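Local coordinates for S-M checkpoint control protein rad4 (Schizosaccharomyces pombe, PDB 4BU0) that acts as an essential adaptor in DNA replication and the DNA damage checkpoint, its first two BRCT domains binding phosphorylated threonine sites of Crb2, at residues Arg22-Ile25 / Ser26-Thr30; Asp51-Pro55 / Lys56-Ala60; Leu78-Ser81 / Trp82-Glu86; Tyr152-Ala155 / Leu156-Ile160; Val165-Leu168 / Trp169-Gln173. One frame throughout, in Å; residues are numbered along the deposited sequence.

Interaction 1. Residues Arg22-Ile25 / Ser26-Thr30; sequences RTEI and STKAT
Glu24 and Lys28, one helical turn apart, send their charged ends to the same flank of the helix and slant across each other there. NZ of Lys28 meets OE2 of Glu24 at 2.8 Å, a salt bridge that uses the oxygen's anti lone pair, the one turned away from OE1. Both chains run extended, but they leave the backbone differently: CG of Glu24 stands opposite its own N (chi1 174°), whereas CG of Lys28 stands opposite its carbonyl carbon (chi1 -70°). Their methylenes close up as well, with CG of Glu24 3.7 Å from CD of Lys28. Long, flexible, oppositely charged residues suit this i to i+4 spacing.

Round the helix, in one of its two conformers, Thr27 turns its hydroxyl back on the preceding turn, OG1 donating to Thr23 O at 2.8 Å. The same carbonyl accepts Thr27 N at 3.0 Å, and the two donors reach it from opposite faces of its plane. Thr30 repeats the pattern on Ser26 O, where its OG1 lies 2.7 Å away; a short beta-branched hydroxyl residue can thus satisfy itself on an exposed helix face.

The buried side belongs to Ile25 and Ala29, which pack on Cys14 and Ile12 of strand 11-15, while Arg22 touches Tyr36 of strand 35-36 within this beta-alpha-beta unit. Glu24 and Lys28 instead face helix 74-83, resting on Pro76, Ile75 and Tyr79.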
# COMPACT_ATOMS: atom_id res chain seq x y z
N ARG A 22 4.20 11.93 -11.74
CA ARG A 22 5.61 11.85 -11.34
C ARG A 22 6.35 13.15 -11.70
O ARG A 22 7.21 13.62 -10.95
CB ARG A 22 6.28 10.66 -12.02
CG ARG A 22 7.04 9.73 -11.12
CD ARG A 22 7.33 8.41 -11.83
NE ARG A 22 8.06 8.58 -13.09
CZ ARG A 22 7.68 8.11 -14.27
NH1 ARG A 22 6.55 7.42 -14.39
NH2 ARG A 22 8.42 8.31 -15.34
N THR A 23 6.06 13.71 -12.90
CA THR A 23 6.69 14.94 -13.35
C THR A 23 6.26 16.09 -12.44
O THR A 23 7.10 16.90 -12.04
CB THR A 23 6.33 15.19 -14.82
OG1 THR A 23 6.77 14.07 -15.58
CG2 THR A 23 6.98 16.45 -15.37
N GLU A 24 4.96 16.14 -12.06
CA GLU A 24 4.46 17.19 -11.17
C GLU A 24 5.18 17.11 -9.81
O GLU A 24 5.66 18.12 -9.28
CB GLU A 24 2.94 17.02 -10.97
CG GLU A 24 2.36 17.99 -9.96
CD GLU A 24 0.92 17.76 -9.58
OE1 GLU A 24 0.35 16.71 -9.94
OE2 GLU A 24 0.36 18.63 -8.87
N ILE A 25 5.26 15.89 -9.28
CA ILE A 25 5.89 15.65 -7.97
C ILE A 25 7.37 16.02 -8.01
O ILE A 25 7.82 16.72 -7.11
CB ILE A 25 5.68 14.18 -7.55
CG1 ILE A 25 4.21 13.98 -7.10
CG2 ILE A 25 6.69 13.78 -6.42
CD1 ILE A 25 3.77 12.47 -7.07
N SER A 26 8.12 15.57 -9.04
CA SER A 26 9.54 15.89 -9.06
C SER A 26 9.76 17.40 -9.21
O SER A 26 10.62 17.97 -8.51
CB SER A 26 10.25 15.11 -10.16
OG SER A 26 9.63 15.32 -11.42
N THR A 27 8.97 18.08 -10.08
CA THR A 27 9.12 19.52 -10.27
C THR A 27 8.81 20.28 -8.96
O THR A 27 9.58 21.13 -8.54
CB THR A 27 8.18 19.97 -11.40
OG1 THR A 27 8.54 19.24 -12.59
CG2 THR A 27 8.22 21.47 -11.64
N LYS A 28 7.69 19.94 -8.31
CA LYS A 28 7.31 20.67 -7.11
C LYS A 28 8.22 20.33 -5.94
O LYS A 28 8.56 21.24 -5.17
CB LYS A 28 5.83 20.40 -6.78
CG LYS A 28 4.89 21.05 -7.80
CD LYS A 28 3.43 20.67 -7.58
CE LYS A 28 2.60 21.44 -8.60
NZ LYS A 28 1.14 21.27 -8.40
N ALA A 29 8.61 19.03 -5.81
CA ALA A 29 9.51 18.67 -4.69
C ALA A 29 10.86 19.38 -4.83
O ALA A 29 11.42 19.85 -3.84
CB ALA A 29 9.71 17.17 -4.64
N THR A 30 11.35 19.50 -6.09
CA THR A 30 12.64 20.17 -6.33
C THR A 30 12.52 21.65 -5.99
O THR A 30 13.44 22.20 -5.35
CB THR A 30 13.06 19.95 -7.78
OG1 THR A 30 13.24 18.53 -7.96
CG2 THR A 30 14.36 20.70 -8.13

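Interaction 2. Residues Asp51-Pro55 / Lys56-Ala60; sequences DFDTP and KYKFA
The ring of Tyr57 lies flat against the backbone of Phe52, whose CA sits 3.5 Å from the ring centroid and only 11° off its normal, a CH-pi contact over the face. With chi1 at -174°, CG of Tyr57 stands opposite its backbone N, and the ring is carried back against the loop that precedes the helix. Phe52 adds its CB, 3.7 Å from CZ of Tyr57; its CG is tucked between backbone N and carbonyl carbon (chi1 62°). The hydroxyl of Tyr57 accepts a hydrogen bond from Val177 N in the second BRCT repeat, so this tyrosine also ties the first repeat to the second.

Thr54 is the N-cap of helix 55-63: OG1 accepts from Tyr57 N at 3.0 Å, and it also bonds to Thr15 OG1. Pro55 follows in the first turn, where a residue without an N-H costs the helix no bond.

Lys58 extends beside Asp53, pointing the same way, and NZ forms a long salt bridge of 3.5 Å to Asp53 OD1. A water joins the pair, donating to Asp53 OD1 and accepting from Lys58 NZ. Lys56 leaves on another side of the helix: its NZ bonds to Cys14 O, to Ser38 O and to a modified side chain of the bound peptide, probably the Crb2 phosphothreonine, whose phosphate it would then meet, while Pro55 and Phe59 pack on apolar side chains of that peptide.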
# COMPACT_ATOMS: atom_id res chain seq x y z
N ASP A 51 1.16 1.88 -5.52
CA ASP A 51 0.89 0.44 -5.43
C ASP A 51 1.83 -0.18 -4.42
O ASP A 51 2.88 0.41 -4.15
CB ASP A 51 1.10 -0.22 -6.82
CG ASP A 51 0.47 -1.60 -6.99
OD1 ASP A 51 -0.36 -1.99 -6.13
OD2 ASP A 51 0.74 -2.25 -8.02
N PHE A 52 1.49 -1.35 -3.89
CA PHE A 52 2.35 -2.07 -2.97
C PHE A 52 3.13 -3.16 -3.70
O PHE A 52 4.12 -3.66 -3.15
CB PHE A 52 1.51 -2.72 -1.84
CG PHE A 52 0.52 -3.74 -2.36
CD1 PHE A 52 0.89 -5.07 -2.53
CD2 PHE A 52 -0.78 -3.38 -2.70
CE1 PHE A 52 -0.01 -6.00 -3.08
CE2 PHE A 52 -1.67 -4.31 -3.22
CZ PHE A 52 -1.28 -5.61 -3.41
N ASP A 53 2.68 -3.59 -4.90
CA ASP A 53 3.30 -4.71 -5.59
C ASP A 53 4.42 -4.25 -6.51
O ASP A 53 4.32 -4.37 -7.74
CB ASP A 53 2.25 -5.51 -6.38
CG ASP A 53 2.77 -6.87 -6.84
OD1 ASP A 53 3.88 -7.25 -6.41
OD2 ASP A 53 2.05 -7.55 -7.61
N THR A 54 5.46 -3.67 -5.92
CA THR A 54 6.64 -3.24 -6.66
C THR A 54 7.91 -3.57 -5.89
O THR A 54 7.91 -3.53 -4.66
CB THR A 54 6.64 -1.71 -6.97
OG1 THR A 54 7.03 -0.99 -5.79
CG2 THR A 54 5.33 -1.19 -7.56
N PRO A 55 9.04 -3.75 -6.60
CA PRO A 55 10.31 -3.98 -5.90
C PRO A 55 10.72 -2.85 -4.92
O PRO A 55 11.25 -3.14 -3.84
CB PRO A 55 11.31 -4.10 -7.05
CG PRO A 55 10.53 -4.63 -8.17
CD PRO A 55 9.20 -3.92 -8.06
N LYS A 56 10.45 -1.57 -5.29
CA LYS A 56 10.79 -0.46 -4.39
C LYS A 56 9.96 -0.53 -3.11
O LYS A 56 10.48 -0.38 -2.01
CB LYS A 56 10.53 0.90 -5.05
CG LYS A 56 11.56 1.31 -6.10
CD LYS A 56 11.15 2.64 -6.74
CE LYS A 56 12.18 3.11 -7.77
NZ LYS A 56 11.65 4.28 -8.52
N TYR A 57 8.62 -0.75 -3.28
CA TYR A 57 7.79 -0.83 -2.10
C TYR A 57 8.20 -2.00 -1.23
O TYR A 57 8.31 -1.87 -0.01
CB TYR A 57 6.31 -0.98 -2.53
CG TYR A 57 5.34 -0.93 -1.37
CD1 TYR A 57 5.15 -2.03 -0.53
CD2 TYR A 57 4.54 0.19 -1.16
CE1 TYR A 57 4.26 -1.99 0.53
CE2 TYR A 57 3.61 0.24 -0.11
CZ TYR A 57 3.45 -0.88 0.71
OH TYR A 57 2.54 -0.84 1.74
N LYS A 58 8.42 -3.17 -1.86
CA LYS A 58 8.79 -4.36 -1.08
C LYS A 58 10.08 -4.13 -0.29
O LYS A 58 10.19 -4.59 0.86
CB LYS A 58 8.94 -5.57 -1.99
CG LYS A 58 7.60 -6.07 -2.55
CD LYS A 58 7.84 -7.23 -3.53
CE LYS A 58 6.54 -7.62 -4.19
NZ LYS A 58 6.75 -8.75 -5.14
N PHE A 59 11.09 -3.45 -0.90
CA PHE A 59 12.35 -3.19 -0.21
C PHE A 59 12.13 -2.31 1.01
O PHE A 59 12.64 -2.58 2.08
CB PHE A 59 13.35 -2.52 -1.16
CG PHE A 59 14.75 -2.54 -0.60
CD1 PHE A 59 15.18 -1.56 0.30
CD2 PHE A 59 15.63 -3.57 -0.92
CE1 PHE A 59 16.46 -1.62 0.87
CE2 PHE A 59 16.91 -3.62 -0.36
CZ PHE A 59 17.31 -2.65 0.54
N ALA A 60 11.35 -1.21 0.85
CA ALA A 60 11.09 -0.34 1.99
C ALA A 60 10.33 -1.08 3.08
O ALA A 60 10.66 -0.92 4.25
CB ALA A 60 10.30 0.89 1.54
O HOH W 1 6.97 -6.74 -7.45

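Interaction 3. Residues Leu78-Ser81 / Trp82-Glu86; sequences LYES and WVQGE
Leu78 O and Tyr79 O receive Trp82 N and Val83 N in ordinary helical i to i+4 bonds, the second at 2.8 Å, and the helix then winds down. Ser81 O turns to Glu86 N at 3.0 Å, five residues on, while Gly85 N closes on Trp82 O at 3.1 Å; with positive phi at Gly85 (77°), this is a Schellman motif. Glycine suits that position because it adopts positive phi at little cost.

Val83 lays CG1 over one face of the Tyr79 ring, 3.6 Å from its centroid and displaced toward the rim, the nearest ring atom being CZ. Tyr79 comes up to this methyl because its CG stands opposite the backbone N (chi1 -177°), which runs the ring alongside the following turn. Trp82 meets the same tyrosine at a slant: CZ3 lies 4.0 Å from Tyr79 CE1, which sits near the plane of the indole at its edge, and the two rings make an oblique pair with planes 60° apart.

On the solvent side, Gln84 NE2 donates to Glu80 OE2 at 2.6 Å, a short bond. The oxygen offers its anti lone pair and lies in the amide plane, although carboxylate and amide are themselves turned steeply against each other. A bend at chi2 brings the carboxylate of Glu80 round to an extended Gln84.

Tyr79 rests on Lys28 and bonds through OH to Lys31 NZ, both on helix 19-31. Trp82 also touches Lys31, and beyond it Leu32, Lys5 and Pro6, while Leu78 packs on Leu7, so this last helix of the first repeat lies against helix 19-31 and the N-terminal segment.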
# COMPACT_ATOMS: atom_id res chain seq x y z
N LEU A 78 1.35 20.04 -0.10
CA LEU A 78 2.32 20.86 0.62
C LEU A 78 2.79 22.04 -0.25
O LEU A 78 2.87 23.19 0.23
CB LEU A 78 3.52 19.98 1.00
CG LEU A 78 4.71 20.71 1.60
CD1 LEU A 78 4.33 21.34 2.97
CD2 LEU A 78 5.88 19.73 1.78
N TYR A 79 3.07 21.76 -1.54
CA TYR A 79 3.48 22.82 -2.46
C TYR A 79 2.42 23.91 -2.52
O TYR A 79 2.76 25.10 -2.47
CB TYR A 79 3.67 22.23 -3.85
CG TYR A 79 4.16 23.25 -4.85
CD1 TYR A 79 5.51 23.54 -4.97
CD2 TYR A 79 3.27 23.89 -5.70
CE1 TYR A 79 5.97 24.45 -5.91
CE2 TYR A 79 3.72 24.79 -6.66
CZ TYR A 79 5.06 25.09 -6.74
OH TYR A 79 5.52 25.97 -7.70
N GLU A 80 1.13 23.51 -2.61
CA GLU A 80 0.07 24.51 -2.68
C GLU A 80 0.06 25.43 -1.46
O GLU A 80 -0.07 26.65 -1.60
CB GLU A 80 -1.27 23.82 -2.83
CG GLU A 80 -2.36 24.78 -3.27
CD GLU A 80 -2.09 25.41 -4.63
OE1 GLU A 80 -1.52 24.74 -5.52
OE2 GLU A 80 -2.41 26.61 -4.77
N SER A 81 0.24 24.87 -0.26
CA SER A 81 0.24 25.70 0.95
C SER A 81 1.43 26.64 0.94
O SER A 81 1.29 27.84 1.24
CB SER A 81 0.28 24.83 2.20
OG SER A 81 -0.99 24.24 2.45
N TRP A 82 2.60 26.13 0.57
CA TRP A 82 3.82 26.91 0.55
C TRP A 82 3.78 28.07 -0.47
O TRP A 82 4.14 29.19 -0.12
CB TRP A 82 4.95 25.95 0.22
CG TRP A 82 6.29 26.61 0.14
CD1 TRP A 82 6.96 27.22 1.17
CD2 TRP A 82 7.15 26.65 -0.99
NE1 TRP A 82 8.20 27.63 0.73
CE2 TRP A 82 8.35 27.29 -0.59
CE3 TRP A 82 7.05 26.18 -2.31
CZ2 TRP A 82 9.44 27.46 -1.45
CZ3 TRP A 82 8.13 26.34 -3.16
CH2 TRP A 82 9.29 27.01 -2.75
N VAL A 83 3.32 27.78 -1.70
CA VAL A 83 3.34 28.85 -2.72
C VAL A 83 2.29 29.93 -2.46
O VAL A 83 2.41 31.04 -3.01
CB VAL A 83 3.21 28.33 -4.16
CG1 VAL A 83 4.43 27.51 -4.54
CG2 VAL A 83 1.88 27.61 -4.44
N GLN A 84 1.28 29.61 -1.65
CA GLN A 84 0.24 30.58 -1.25
C GLN A 84 0.64 31.38 0.00
O GLN A 84 -0.16 32.21 0.47
CB GLN A 84 -1.10 29.90 -1.02
CG GLN A 84 -1.67 29.32 -2.29
CD GLN A 84 -3.11 28.93 -2.14
OE1 GLN A 84 -3.87 29.54 -1.36
NE2 GLN A 84 -3.55 28.03 -2.98
N GLY A 85 1.86 31.16 0.51
CA GLY A 85 2.39 31.89 1.65
C GLY A 85 1.84 31.45 2.99
O GLY A 85 1.97 32.19 3.97
N GLU A 86 1.27 30.23 3.06
CA GLU A 86 0.68 29.77 4.32
C GLU A 86 1.75 29.26 5.24
O GLU A 86 2.76 28.71 4.79
CB GLU A 86 -0.35 28.68 4.07
CG GLU A 86 -1.46 29.10 3.13
CD GLU A 86 -2.54 28.07 2.83
OE1 GLU A 86 -2.29 26.86 3.04
OE2 GLU A 86 -3.63 28.48 2.38

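Interaction 4. Residues Tyr152-Ala155 / Leu156-Ile160; sequences YEYA and LKWKI
Tyr154 drives the edge of its ring into the face of Trp158, an edge-to-face pair with planes 84° apart and 4.8 Å between the Tyr154 centroid and that of the Trp158 six-membered ring. The closest approach is tight: CD2 of Tyr154 lies 3.4 Å from CZ2 of Trp158. Trp158 places CG opposite its carbonyl carbon (chi1 -79°), which folds the indole back toward the preceding turn. A lysine in place of Trp158 would probably leave the edge of Tyr154 without its aromatic face and disturb the apolar surface that both rings offer the bound peptide.

Helix 150-157, in the beta-alpha-beta unit between strands 141-144 and 161-163, ends in a Schellman motif. Lys159 takes positive phi, Lys159 N bonds to Leu156 O, and Ile160 N returns to Ala155 O at 2.8 Å. Small Ala155 suits the buried side, its CB 4.0 Å from CB of Ile160 and resting on Val162.

The outer side is looser. CD of Lys157 lies over a face of the Tyr154 ring, 4.1 Å from its centroid, and its NZ donates to a water at 2.6 Å that reaches Tyr154 OH weakly. Leu156 slants across Tyr152, with CD1 3.7 Å from CE2.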
# COMPACT_ATOMS: atom_id res chain seq x y z
N TYR A 152 -10.70 -20.99 -1.53
CA TYR A 152 -9.32 -21.38 -1.48
C TYR A 152 -8.86 -22.04 -2.77
O TYR A 152 -7.81 -21.67 -3.28
CB TYR A 152 -9.12 -22.36 -0.30
CG TYR A 152 -7.73 -22.97 -0.23
CD1 TYR A 152 -6.65 -22.22 0.24
CD2 TYR A 152 -7.50 -24.28 -0.63
CE1 TYR A 152 -5.37 -22.76 0.29
CE2 TYR A 152 -6.22 -24.84 -0.57
CZ TYR A 152 -5.16 -24.07 -0.10
OH TYR A 152 -3.89 -24.61 -0.05
N GLU A 153 -9.67 -22.98 -3.32
CA GLU A 153 -9.26 -23.66 -4.55
C GLU A 153 -9.16 -22.68 -5.72
O GLU A 153 -8.22 -22.77 -6.52
CB GLU A 153 -10.22 -24.82 -4.88
CG GLU A 153 -10.21 -25.93 -3.82
CD GLU A 153 -8.91 -26.69 -3.60
OE1 GLU A 153 -8.05 -26.71 -4.52
OE2 GLU A 153 -8.76 -27.30 -2.52
N TYR A 154 -10.10 -21.72 -5.81
CA TYR A 154 -10.02 -20.79 -6.92
C TYR A 154 -8.88 -19.80 -6.76
O TYR A 154 -8.28 -19.37 -7.75
CB TYR A 154 -11.36 -20.06 -7.17
CG TYR A 154 -11.91 -20.48 -8.53
CD1 TYR A 154 -12.15 -21.83 -8.82
CD2 TYR A 154 -12.13 -19.55 -9.53
CE1 TYR A 154 -12.59 -22.22 -10.09
CE2 TYR A 154 -12.57 -19.93 -10.79
CZ TYR A 154 -12.80 -21.27 -11.07
OH TYR A 154 -13.24 -21.64 -12.32
N ALA A 155 -8.54 -19.43 -5.50
CA ALA A 155 -7.39 -18.53 -5.33
C ALA A 155 -6.12 -19.23 -5.80
O ALA A 155 -5.24 -18.59 -6.38
CB ALA A 155 -7.26 -18.14 -3.86
N LEU A 156 -6.00 -20.55 -5.54
CA LEU A 156 -4.80 -21.25 -6.01
C LEU A 156 -4.74 -21.24 -7.54
O LEU A 156 -3.71 -20.92 -8.12
CB LEU A 156 -4.75 -22.70 -5.49
CG LEU A 156 -4.56 -22.93 -4.00
CD1 LEU A 156 -4.37 -24.41 -3.74
CD2 LEU A 156 -3.35 -22.18 -3.46
N LYS A 157 -5.90 -21.47 -8.20
CA LYS A 157 -5.98 -21.46 -9.66
C LYS A 157 -5.64 -20.07 -10.27
O LYS A 157 -4.94 -19.99 -11.30
CB LYS A 157 -7.41 -21.89 -10.04
CG LYS A 157 -7.65 -22.01 -11.52
CD LYS A 157 -9.06 -22.46 -11.72
CE LYS A 157 -9.36 -22.50 -13.18
NZ LYS A 157 -10.26 -23.63 -13.50
N TRP A 158 -6.13 -18.99 -9.66
CA TRP A 158 -5.93 -17.62 -10.15
C TRP A 158 -4.60 -17.01 -9.65
O TRP A 158 -4.34 -15.82 -9.91
CB TRP A 158 -7.09 -16.71 -9.70
CG TRP A 158 -8.34 -16.83 -10.51
CD1 TRP A 158 -8.44 -17.22 -11.82
CD2 TRP A 158 -9.67 -16.50 -10.09
NE1 TRP A 158 -9.75 -17.14 -12.24
CE2 TRP A 158 -10.53 -16.73 -11.19
CE3 TRP A 158 -10.23 -16.09 -8.86
CZ2 TRP A 158 -11.91 -16.51 -11.12
CZ3 TRP A 158 -11.61 -15.93 -8.78
CH2 TRP A 158 -12.43 -16.09 -9.91
N LYS A 159 -3.81 -17.80 -8.89
CA LYS A 159 -2.51 -17.37 -8.32
C LYS A 159 -2.68 -16.15 -7.41
O LYS A 159 -1.87 -15.22 -7.42
CB LYS A 159 -1.47 -17.12 -9.44
CG LYS A 159 -1.20 -18.41 -10.23
CD LYS A 159 -0.05 -18.29 -11.23
CE LYS A 159 -0.09 -19.38 -12.29
NZ LYS A 159 -0.12 -20.75 -11.70
N ILE A 160 -3.79 -16.16 -6.63
CA ILE A 160 -4.07 -15.10 -5.66
C ILE A 160 -3.42 -15.49 -4.33
O ILE A 160 -3.51 -16.64 -3.92
CB ILE A 160 -5.58 -14.90 -5.50
CG1 ILE A 160 -6.20 -14.33 -6.80
CG2 ILE A 160 -5.90 -14.03 -4.27
CD1 ILE A 160 -7.70 -14.36 -6.83
O HOH W 2 -12.40 -24.89 -12.75

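Interaction 5. Residues Val165-Leu168 / Trp169-Gln173; sequences VEWL and WQSIQ
Helix 166-174, the last helix of the second BRCT repeat, holds this contact, in which Trp169 reaches back over its first turn. Val165 CG2 lies over the face of the indole, 3.7 Å from CE2 of Trp169. Leu168 CD2 also comes over a face, 4.2 Å from the centroid of the six-membered ring, in a CH-pi contact. With CG opposite its carbonyl carbon (chi1 -52°), Trp169 swings the ring back toward Val165, and Glu166 OE1 comes near the plane of the ring at its edge. The indole has a further neighbour in Tyr123 of helix 116-126, which meets it edge-to-face. An alanine in place of Trp169 is likely to open a gap beside Val165 and Leu168 and leave Tyr123 without its aromatic mate.

Glu166 bends at chi2 and gives OE2 to Gln170 NE2, 2.9 Å away and within the amide plane; the oxygen uses its anti lone pair, and the carboxylate stands 81° from the amide. Ser171 suits the buried side by its small size: OG donates to Trp167 O at 2.8 Å, while Ser171 N reaches that oxygen from the opposite face of its plane. The serine hydroxyl also sits over one face of the Trp167 ring and accepts from Leu178 N. Trp167 NE1 in turn donates to Leu178 O, and its ring stacks on His141.

Leu168 and Ile172 run side by side, their CD1 atoms 3.8 Å apart, toward Ile120 and Tyr123. A tryptophan at the position of Trp167, buried between the C-terminal helix and the parallel sheet, is a hallmark of the BRCT fold.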
# COMPACT_ATOMS: atom_id res chain seq x y z
N VAL A 165 -4.56 -14.61 8.90
CA VAL A 165 -4.93 -13.27 9.32
C VAL A 165 -3.73 -12.49 9.92
O VAL A 165 -3.75 -11.26 9.95
CB VAL A 165 -6.16 -13.29 10.25
CG1 VAL A 165 -5.83 -13.92 11.60
CG2 VAL A 165 -6.77 -11.89 10.39
N GLU A 166 -2.69 -13.19 10.38
CA GLU A 166 -1.51 -12.53 10.92
C GLU A 166 -0.88 -11.59 9.89
O GLU A 166 -0.28 -10.59 10.25
CB GLU A 166 -0.52 -13.59 11.38
CG GLU A 166 0.65 -13.07 12.22
CD GLU A 166 0.34 -12.40 13.55
OE1 GLU A 166 -0.81 -12.48 14.04
OE2 GLU A 166 1.25 -11.70 14.05
N TRP A 167 -1.08 -11.88 8.59
CA TRP A 167 -0.61 -10.95 7.56
C TRP A 167 -1.22 -9.57 7.76
O TRP A 167 -0.55 -8.54 7.62
CB TRP A 167 -0.99 -11.47 6.16
CG TRP A 167 -0.86 -10.41 5.09
CD1 TRP A 167 0.29 -10.01 4.47
CD2 TRP A 167 -1.92 -9.61 4.55
NE1 TRP A 167 0.02 -8.97 3.61
CE2 TRP A 167 -1.33 -8.69 3.65
CE3 TRP A 167 -3.32 -9.57 4.76
CZ2 TRP A 167 -2.09 -7.73 2.97
CZ3 TRP A 167 -4.07 -8.62 4.08
CH2 TRP A 167 -3.45 -7.72 3.19
N LEU A 168 -2.54 -9.55 8.02
CA LEU A 168 -3.22 -8.30 8.21
C LEU A 168 -2.75 -7.58 9.46
O LEU A 168 -2.47 -6.37 9.41
CB LEU A 168 -4.74 -8.58 8.30
CG LEU A 168 -5.62 -7.34 8.55
CD1 LEU A 168 -5.53 -6.34 7.40
CD2 LEU A 168 -7.09 -7.77 8.74
N TRP A 169 -2.64 -8.30 10.56
CA TRP A 169 -2.24 -7.65 11.78
C TRP A 169 -0.83 -7.11 11.71
O TRP A 169 -0.61 -6.03 12.12
CB TRP A 169 -2.43 -8.57 12.98
CG TRP A 169 -3.80 -9.20 13.13
CD1 TRP A 169 -4.04 -10.47 13.49
CD2 TRP A 169 -5.08 -8.59 12.95
NE1 TRP A 169 -5.38 -10.70 13.52
CE2 TRP A 169 -6.03 -9.56 13.18
CE3 TRP A 169 -5.51 -7.33 12.59
CZ2 TRP A 169 -7.37 -9.30 13.07
CZ3 TRP A 169 -6.84 -7.10 12.49
CH2 TRP A 169 -7.73 -8.08 12.72
N GLN A 170 0.08 -7.90 11.17
CA GLN A 170 1.45 -7.40 11.10
C GLN A 170 1.59 -6.27 10.06
O GLN A 170 2.43 -5.39 10.27
CB GLN A 170 2.44 -8.54 10.81
CG GLN A 170 2.59 -9.43 12.04
CD GLN A 170 3.82 -10.32 11.96
OE1 GLN A 170 4.82 -10.00 11.30
NE2 GLN A 170 3.75 -11.46 12.64
N SER A 171 0.82 -6.30 8.95
CA SER A 171 0.89 -5.22 7.95
C SER A 171 0.39 -3.94 8.58
O SER A 171 1.03 -2.89 8.42
CB SER A 171 0.05 -5.57 6.72
OG SER A 171 0.63 -6.63 5.99
N ILE A 172 -0.71 -4.02 9.34
CA ILE A 172 -1.23 -2.80 10.00
C ILE A 172 -0.19 -2.24 10.98
O ILE A 172 0.04 -1.02 10.96
CB ILE A 172 -2.57 -3.08 10.69
CG1 ILE A 172 -3.67 -3.20 9.63
CG2 ILE A 172 -2.93 -1.96 11.75
CD1 ILE A 172 -4.98 -3.80 10.17
N GLN A 173 0.44 -3.09 11.80
CA GLN A 173 1.36 -2.49 12.76
C GLN A 173 2.65 -1.98 12.10
O GLN A 173 3.25 -1.03 12.65
CB GLN A 173 1.64 -3.44 13.93
CG GLN A 173 2.42 -4.65 13.54
CD GLN A 173 2.55 -5.71 14.59
OE1 GLN A 173 1.85 -5.65 15.60
NE2 GLN A 173 3.48 -6.64 14.43

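Interactions 1, 2 and 3 belong to the first BRCT repeat, and interactions 4 and 5 to the second. Two of them touch directly: interactions 1 and 3 share a helix-helix face, Lys28 CB lying 3.6 Å from Tyr79 CD1. Interactions 2 and 4 both meet the bound peptide, the former with a lysine and apolar packing, the latter with aromatic rings; their centres are about 23 Å apart and their nearest atoms about 9 Å. Interaction 2 lies toward the middle of the chain, about 17 Å between centres from interaction 5. The far ends, interactions 3 and 4, stand about 48 Å apart between centres, yet both close a helix with a Schellman motif.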